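Local atomic coordinates of PCF11 protein (PDB entry 1SZ9), a protein that binds the carboxy-terminal domain of RNA polymerase II through its CTD-interacting domain and takes part in processing the 3' ends of mRNA. Residues 29-34 with 68-73. Numbering follows the deposited sequence.
Sequences TLTKLA and DSICKN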
ATOM      1  N   THR A  29       0.640  14.281   0.165  1.00 23.79           N
ATOM      2  CA  THR A  29       1.959  14.810   0.481  1.00 23.50           C
ATOM      3  C   THR A  29       2.989  13.683   0.485  1.00 23.19           C
ATOM      4  O   THR A  29       4.105  13.863  -0.007  1.00 22.10           O
ATOM      5  CB  THR A  29       1.940  15.576   1.832  1.00 24.24           C
ATOM      6  OG1 THR A  29       1.110  16.742   1.690  1.00 24.15           O
ATOM      7  CG2 THR A  29       3.351  16.015   2.235  1.00 24.29           C
ATOM      8  N   LEU A  30       2.625  12.520   1.020  1.00 20.88           N
ATOM      9  CA  LEU A  30       3.543  11.378   1.009  1.00 21.09           C
ATOM     10  C   LEU A  30       3.825  10.930  -0.448  1.00 22.62           C
ATOM     11  O   LEU A  30       4.936  10.505  -0.771  1.00 22.85           O
ATOM     12  CB  LEU A  30       2.955  10.201   1.804  1.00 19.83           C
ATOM     13  CG  LEU A  30       2.876  10.342   3.335  1.00 20.88           C
ATOM     14  CD1 LEU A  30       2.079   9.160   3.943  1.00 18.66           C
ATOM     15  CD2 LEU A  30       4.316  10.389   3.916  1.00 19.48           C
ATOM     16  N   THR A  31       2.815  11.033  -1.317  1.00 22.06           N
ATOM     17  CA  THR A  31       2.950  10.640  -2.721  1.00 21.01           C
ATOM     18  C   THR A  31       3.912  11.598  -3.443  1.00 23.34           C
ATOM     19  O   THR A  31       4.730  11.174  -4.250  1.00 23.07           O
ATOM     20  CB  THR A  31       1.562  10.659  -3.420  1.00 23.25           C
ATOM     21  OG1 THR A  31       0.665   9.815  -2.688  1.00 23.13           O
ATOM     22  CG2 THR A  31       1.656  10.160  -4.882  1.00 18.93           C
ATOM     23  N   LYS A  32       3.807  12.891  -3.141  1.00 23.64           N
ATOM     24  CA  LYS A  32       4.673  13.895  -3.746  1.00 25.12           C
ATOM     25  C   LYS A  32       6.119  13.682  -3.270  1.00 27.03           C
ATOM     26  O   LYS A  32       7.055  13.810  -4.050  1.00 27.77           O
ATOM     27  CB  LYS A  32       4.187  15.304  -3.380  1.00 25.84           C
ATOM     28  CG  LYS A  32       2.873  15.696  -4.044  1.00 27.23           C
ATOM     29  CD  LYS A  32       2.276  16.955  -3.397  1.00 28.23           C
ATOM     30  CE  LYS A  32       3.195  18.157  -3.564  1.00 29.19           C
ATOM     31  NZ  LYS A  32       2.588  19.382  -3.007  1.00 26.51           N
ATOM     32  N   LEU A  33       6.300  13.353  -1.993  1.00 26.63           N
ATOM     33  CA  LEU A  33       7.641  13.083  -1.476  1.00 28.69           C
ATOM     34  C   LEU A  33       8.234  11.851  -2.194  1.00 29.23           C
ATOM     35  O   LEU A  33       9.436  11.795  -2.484  1.00 29.04           O
ATOM     36  CB  LEU A  33       7.594  12.818   0.039  1.00 29.47           C
ATOM     37  CG  LEU A  33       7.481  14.027   0.983  1.00 29.27           C
ATOM     38  CD1 LEU A  33       7.232  13.570   2.423  1.00 29.70           C
ATOM     39  CD2 LEU A  33       8.787  14.843   0.907  1.00 30.44           C
ATOM     40  N   ALA A  34       7.388  10.863  -2.467  1.00 25.80           N
ATOM     41  CA  ALA A  34       7.837   9.644  -3.134  1.00 25.49           C
ATOM     42  C   ALA A  34       8.215   9.939  -4.598  1.00 24.28           C
ATOM     43  O   ALA A  34       9.153   9.367  -5.129  1.00 26.56           O
ATOM     44  CB  ALA A  34       6.745   8.573  -3.055  1.00 21.48           C
ATOM     45  N   ASP A  68      -1.045   2.522  -1.980  1.00 20.32           N
ATOM     46  CA  ASP A  68      -1.870   2.546  -3.185  1.00 20.98           C
ATOM     47  C   ASP A  68      -1.662   3.842  -3.995  1.00 21.17           C
ATOM     48  O   ASP A  68      -1.469   3.796  -5.204  1.00 19.24           O
ATOM     49  CB  ASP A  68      -3.351   2.438  -2.788  1.00 21.02           C
ATOM     50  CG  ASP A  68      -4.277   2.396  -3.984  1.00 21.54           C
ATOM     51  OD1 ASP A  68      -4.396   1.332  -4.619  1.00 23.57           O
ATOM     52  OD2 ASP A  68      -4.885   3.433  -4.297  1.00 26.10           O
ATOM     53  N   SER A  69      -1.706   4.986  -3.318  1.00 20.12           N
ATOM     54  CA  SER A  69      -1.543   6.279  -3.989  1.00 22.25           C
ATOM     55  C   SER A  69      -0.162   6.392  -4.640  1.00 21.68           C
ATOM     56  O   SER A  69      -0.040   6.775  -5.802  1.00 20.32           O
ATOM     57  CB  SER A  69      -1.781   7.426  -2.990  1.00 19.51           C
ATOM     58  OG  SER A  69      -1.631   8.696  -3.603  1.00 20.92           O
ATOM     59  N   ILE A  70       0.877   6.033  -3.896  1.00 22.02           N
ATOM     60  CA  ILE A  70       2.230   6.074  -4.423  1.00 22.10           C
ATOM     61  C   ILE A  70       2.384   5.180  -5.665  1.00 24.13           C
ATOM     62  O   ILE A  70       2.958   5.591  -6.679  1.00 23.87           O
ATOM     63  CB  ILE A  70       3.245   5.662  -3.324  1.00 23.93           C
ATOM     64  CG1 ILE A  70       3.367   6.806  -2.299  1.00 19.84           C
ATOM     65  CG2 ILE A  70       4.603   5.288  -3.945  1.00 20.35           C
ATOM     66  CD1 ILE A  70       4.004   6.374  -0.982  1.00 21.11           C
ATOM     67  N   CYS A  71       1.859   3.961  -5.606  1.00 24.12           N
ATOM     68  CA  CYS A  71       1.964   3.072  -6.754  1.00 23.05           C
ATOM     69  C   CYS A  71       1.163   3.528  -7.973  1.00 24.85           C
ATOM     70  O   CYS A  71       1.656   3.478  -9.098  1.00 24.07           O
ATOM     71  CB  CYS A  71       1.545   1.660  -6.364  1.00 23.22           C
ATOM     72  SG  CYS A  71       2.736   0.882  -5.276  1.00 24.03           S
ATOM     73  N   LYS A  72      -0.072   3.960  -7.751  1.00 25.11           N
ATOM     74  CA  LYS A  72      -0.928   4.420  -8.843  1.00 27.44           C
ATOM     75  C   LYS A  72      -0.512   5.752  -9.480  1.00 28.70           C
ATOM     76  O   LYS A  72      -0.701   5.955 -10.674  1.00 27.72           O
ATOM     77  CB  LYS A  72      -2.364   4.564  -8.355  1.00 26.45           C
ATOM     78  CG  LYS A  72      -3.149   3.265  -8.352  1.00 28.58           C
ATOM     79  CD  LYS A  72      -4.555   3.495  -7.847  1.00 31.23           C
ATOM     80  CE  LYS A  72      -5.393   2.222  -7.914  1.00 30.10           C
ATOM     81  NZ  LYS A  72      -6.689   2.458  -7.228  1.00 30.08           N
ATOM     82  N   ASN A  73       0.051   6.657  -8.690  1.00 26.94           N
ATOM     83  CA  ASN A  73       0.411   7.969  -9.211  1.00 28.88           C
ATOM     84  C   ASN A  73       1.869   8.170  -9.553  1.00 28.45           C
ATOM     85  O   ASN A  73       2.192   8.995 -10.406  1.00 29.47           O
ATOM     86  CB  ASN A  73      -0.052   9.052  -8.237  1.00 28.00           C
ATOM     87  CG  ASN A  73      -1.548   8.996  -8.001  1.00 30.75           C
ATOM     88  OD1 ASN A  73      -2.329   9.046  -8.948  1.00 31.81           O
ATOM     89  ND2 ASN A  73      -1.955   8.877  -6.742  1.00 27.21           N
TER
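The hydroxyls of T31 and S69 meet across the contact, with T31 OG1 2.7 Å from S69 OG, and within its own helix T31 OG1 also hydrogen-bonds the carbonyl oxygen of I27. This largely buried contact illustrates how helices of a CTD-interacting domain, an all-helical fold built like arm repeats, can be joined by a polar link beside an apolar one. The axes of segments 29-34 and 68-73 come within 8.9 Å and cross at -48°. Because T31 OG1 lies beside the backbone N (chi1 -56°), it can meet both the serine and the preceding turn, while T31 CG2, anti to the backbone N, lies alongside N73 CB, 3.9 Å away. An alanine at T31 would remove both OG1 and CG2, which would probably leave S69 OG without its mate on the facing helix and open a gap beside N73. On the serine side, N73 ND2 gives S69 OG a weak bond from one turn later. Most of the apolar contact comes from I70, whose CG1 sits 3.9 Å from T31 CA. Y78 touches I70, and its OH hydrogen-bonds A34 O, tying helix 78-83 to the same junction. There A34 CB nestles against both branches of the isoleucine, 3.9 Å from I70 CG1 and 4.0 Å from I70 CG2.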